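Side-chain contact in phospholipase C-beta (PLC-beta) (Sepia officinalis, PDB 3QR0), which belongs to the phosphoinositide-specific phospholipase C family, combining PH, EF-hand, catalytic TIM-barrel and C2 domains in one chain with a bound calcium ion: residues 160-165 with 174-179. Residues are numbered along the deposited sequence; the frame is centred on the assembly and turned at random.
Sequences FRLTTV and VKAIQK
The ammonium group of K179, whose chain crosses that of R161 at about a right angle, is gripped by two carboxylates, those of E166 and D61. E166, the residue after V165, uses both oxygens: OE1 makes a salt bridge to K179 NZ and OE2 another to R161 NH2. Bridging by one carboxylate is consistent with R161 NH2 lying 4.6 Å from K179 NZ. R161 NH2 also meets the methylene K179 CE at 4.1 Å, an oblique approach to the guanidinium. Long, flexible side chains suit these two places, since each can reach from its own helix to the same carboxylate. K179 leaves its backbone with CG between N and the carbonyl carbon (chi1 78°), and its extended chain carries NZ to E166.

Beside the salt-bridged pair the contact is apolar and rests on one methyl. L162 CD2 lies 3.8 Å from A176 O and 3.9 Å from I177 CA, so the branched leucine end is pressed against the backbone of the opposing helix. The small side chain of A176 permits this approach, its CB being 4.2 Å from L162 CD2, while CG1 of I177 adds a further apolar surface.

T164 OG1 donates to F160 O at 2.6 Å, at the wider pi-type turn of 161-165, approaching off the plane of the carbonyl with a tilt of 29°.

Helices 151-165 and 174-181, joined through strand 171-173, are consistent with an EF-hand helix-loop-helix; these short segments run roughly antiparallel at 141°. The calcium ion is bound elsewhere, by N339, E368, D370 and E417. Helix 185-198 packs L195 against V174 and I177, while strand 51-54 of the PH domain meets R161 through F51 and V165 through Y53.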
ATOM      1  N   PHE A 160     -20.981   6.859  11.647  1.00 27.53           N
ATOM      2  CA  PHE A 160     -21.831   6.798  10.457  1.00 27.98           C
ATOM      3  C   PHE A 160     -22.369   5.398  10.187  1.00 28.21           C
ATOM      4  O   PHE A 160     -23.480   5.252   9.664  1.00 28.90           O
ATOM      5  CB  PHE A 160     -21.118   7.368   9.233  1.00 27.63           C
ATOM      6  CG  PHE A 160     -21.292   8.847   9.091  1.00 28.07           C
ATOM      7  CD1 PHE A 160     -20.412   9.728   9.708  1.00 27.91           C
ATOM      8  CD2 PHE A 160     -22.365   9.364   8.379  1.00 28.95           C
ATOM      9  CE1 PHE A 160     -20.578  11.102   9.593  1.00 28.41           C
ATOM     10  CE2 PHE A 160     -22.537  10.742   8.256  1.00 29.99           C
ATOM     11  CZ  PHE A 160     -21.642  11.610   8.868  1.00 29.68           C
ATOM     12  N   ARG A 161     -21.611   4.372  10.562  1.00 27.89           N
ATOM     13  CA  ARG A 161     -22.131   3.017  10.502  1.00 28.56           C
ATOM     14  C   ARG A 161     -23.350   2.893  11.420  1.00 29.51           C
ATOM     15  O   ARG A 161     -24.402   2.393  11.009  1.00 29.69           O
ATOM     16  CB  ARG A 161     -21.083   1.978  10.894  1.00 28.20           C
ATOM     17  CG  ARG A 161     -21.526   0.583  10.511  1.00 28.92           C
ATOM     18  CD  ARG A 161     -20.670  -0.507  11.083  1.00 29.16           C
ATOM     19  NE  ARG A 161     -21.415  -1.766  11.144  1.00 29.73           N
ATOM     20  CZ  ARG A 161     -20.872  -2.974  11.274  1.00 29.97           C
ATOM     21  NH1 ARG A 161     -19.554  -3.128  11.343  1.00 29.57           N
ATOM     22  NH2 ARG A 161     -21.661  -4.039  11.325  1.00 31.36           N
ATOM     23  N   LEU A 162     -23.204   3.366  12.653  1.00 29.93           N
ATOM     24  CA  LEU A 162     -24.268   3.266  13.648  1.00 30.99           C
ATOM     25  C   LEU A 162     -25.534   4.046  13.279  1.00 31.82           C
ATOM     26  O   LEU A 162     -26.644   3.585  13.557  1.00 32.44           O
ATOM     27  CB  LEU A 162     -23.758   3.710  15.024  1.00 31.03           C
ATOM     28  CG  LEU A 162     -22.746   2.753  15.662  1.00 30.59           C
ATOM     29  CD1 LEU A 162     -22.154   3.365  16.915  1.00 30.15           C
ATOM     30  CD2 LEU A 162     -23.388   1.399  15.981  1.00 30.73           C
ATOM     31  N   THR A 163     -25.368   5.210  12.655  1.00 32.11           N
ATOM     32  CA  THR A 163     -26.499   6.084  12.333  1.00 33.11           C
ATOM     33  C   THR A 163     -27.066   5.891  10.916  1.00 33.92           C
ATOM     34  O   THR A 163     -28.047   6.537  10.558  1.00 34.34           O
ATOM     35  CB  THR A 163     -26.132   7.569  12.529  1.00 33.28           C
ATOM     36  OG1 THR A 163     -25.064   7.939  11.643  1.00 31.75           O
ATOM     37  CG2 THR A 163     -25.722   7.823  13.972  1.00 33.16           C
ATOM     38  N   THR A 164     -26.459   5.017  10.115  1.00 34.20           N
ATOM     39  CA  THR A 164     -26.994   4.714   8.782  1.00 34.90           C
ATOM     40  C   THR A 164     -27.243   3.219   8.612  1.00 35.21           C
ATOM     41  O   THR A 164     -28.378   2.803   8.401  1.00 36.24           O
ATOM     42  CB  THR A 164     -26.077   5.240   7.651  1.00 34.31           C
ATOM     43  OG1 THR A 164     -24.857   4.488   7.617  1.00 34.64           O
ATOM     44  CG2 THR A 164     -25.764   6.714   7.861  1.00 34.46           C
ATOM     45  N   VAL A 165     -26.190   2.412   8.724  1.00 35.09           N
ATOM     46  CA  VAL A 165     -26.309   0.964   8.524  1.00 35.29           C
ATOM     47  C   VAL A 165     -27.129   0.297   9.627  1.00 36.32           C
ATOM     48  O   VAL A 165     -28.044  -0.482   9.344  1.00 36.56           O
ATOM     49  CB  VAL A 165     -24.930   0.273   8.470  1.00 34.68           C
ATOM     50  CG1 VAL A 165     -25.095  -1.230   8.247  1.00 34.52           C
ATOM     51  CG2 VAL A 165     -24.064   0.889   7.384  1.00 33.74           C
ATOM     52  N   VAL A 174     -28.474  -0.459  21.233  1.00 42.81           N
ATOM     53  CA  VAL A 174     -27.278  -0.680  22.051  1.00 42.38           C
ATOM     54  C   VAL A 174     -26.570  -1.953  21.597  1.00 42.02           C
ATOM     55  O   VAL A 174     -25.343  -2.014  21.565  1.00 41.39           O
ATOM     56  CB  VAL A 174     -27.621  -0.795  23.556  1.00 43.20           C
ATOM     57  CG1 VAL A 174     -26.390  -1.225  24.359  1.00 42.53           C
ATOM     58  CG2 VAL A 174     -28.178   0.521  24.084  1.00 43.21           C
ATOM     59  N   LYS A 175     -27.365  -2.963  21.251  1.00 42.26           N
ATOM     60  CA  LYS A 175     -26.878  -4.203  20.649  1.00 42.18           C
ATOM     61  C   LYS A 175     -25.917  -3.944  19.475  1.00 41.14           C
ATOM     62  O   LYS A 175     -24.905  -4.634  19.330  1.00 40.27           O
ATOM     63  CB  LYS A 175     -28.082  -5.031  20.179  1.00 42.77           C
ATOM     64  CG  LYS A 175     -27.761  -6.382  19.576  1.00 43.78           C
ATOM     65  CD  LYS A 175     -29.035  -7.204  19.416  1.00 45.19           C
ATOM     66  CE  LYS A 175     -28.775  -8.523  18.723  1.00 45.64           C
ATOM     67  NZ  LYS A 175     -29.980  -9.406  18.762  1.00 46.68           N
ATOM     68  N   ALA A 176     -26.242  -2.951  18.648  1.00 40.88           N
ATOM     69  CA  ALA A 176     -25.429  -2.614  17.478  1.00 40.16           C
ATOM     70  C   ALA A 176     -24.111  -1.948  17.879  1.00 39.84           C
ATOM     71  O   ALA A 176     -23.082  -2.174  17.247  1.00 39.29           O
ATOM     72  CB  ALA A 176     -26.210  -1.715  16.531  1.00 40.17           C
ATOM     73  N   ILE A 177     -24.151  -1.132  18.932  1.00 40.47           N
ATOM     74  CA  ILE A 177     -22.957  -0.453  19.434  1.00 40.46           C
ATOM     75  C   ILE A 177     -21.958  -1.475  19.970  1.00 40.64           C
ATOM     76  O   ILE A 177     -20.772  -1.411  19.656  1.00 39.97           O
ATOM     77  CB  ILE A 177     -23.286   0.563  20.557  1.00 41.01           C
ATOM     78  CG1 ILE A 177     -24.309   1.599  20.073  1.00 41.31           C
ATOM     79  CG2 ILE A 177     -22.015   1.262  21.019  1.00 40.42           C
ATOM     80  CD1 ILE A 177     -24.764   2.556  21.144  1.00 42.10           C
ATOM     81  N   GLN A 178     -22.446  -2.424  20.765  1.00 41.58           N
ATOM     82  CA  GLN A 178     -21.585  -3.462  21.337  1.00 42.02           C
ATOM     83  C   GLN A 178     -20.979  -4.389  20.279  1.00 41.55           C
ATOM     84  O   GLN A 178     -19.782  -4.680  20.330  1.00 41.46           O
ATOM     85  CB  GLN A 178     -22.340  -4.275  22.395  1.00 42.94           C
ATOM     86  CG  GLN A 178     -22.453  -3.556  23.731  1.00 44.40           C
ATOM     87  CD  GLN A 178     -23.381  -4.250  24.709  1.00 46.44           C
ATOM     88  OE1 GLN A 178     -24.243  -5.041  24.319  1.00 47.54           O
ATOM     89  NE2 GLN A 178     -23.214  -3.948  25.994  1.00 47.39           N
ATOM     90  N   LYS A 179     -21.792  -4.842  19.324  1.00 41.63           N
ATOM     91  CA  LYS A 179     -21.306  -5.766  18.287  1.00 41.29           C
ATOM     92  C   LYS A 179     -20.227  -5.137  17.401  1.00 40.51           C
ATOM     93  O   LYS A 179     -19.325  -5.831  16.946  1.00 39.86           O
ATOM     94  CB  LYS A 179     -22.452  -6.305  17.419  1.00 41.57           C
ATOM     95  CG  LYS A 179     -22.970  -5.350  16.358  1.00 41.60           C
ATOM     96  CD  LYS A 179     -23.942  -6.022  15.408  1.00 42.67           C
ATOM     97  CE  LYS A 179     -24.313  -5.078  14.274  1.00 42.49           C
ATOM     98  NZ  LYS A 179     -25.469  -5.567  13.482  1.00 42.54           N
TER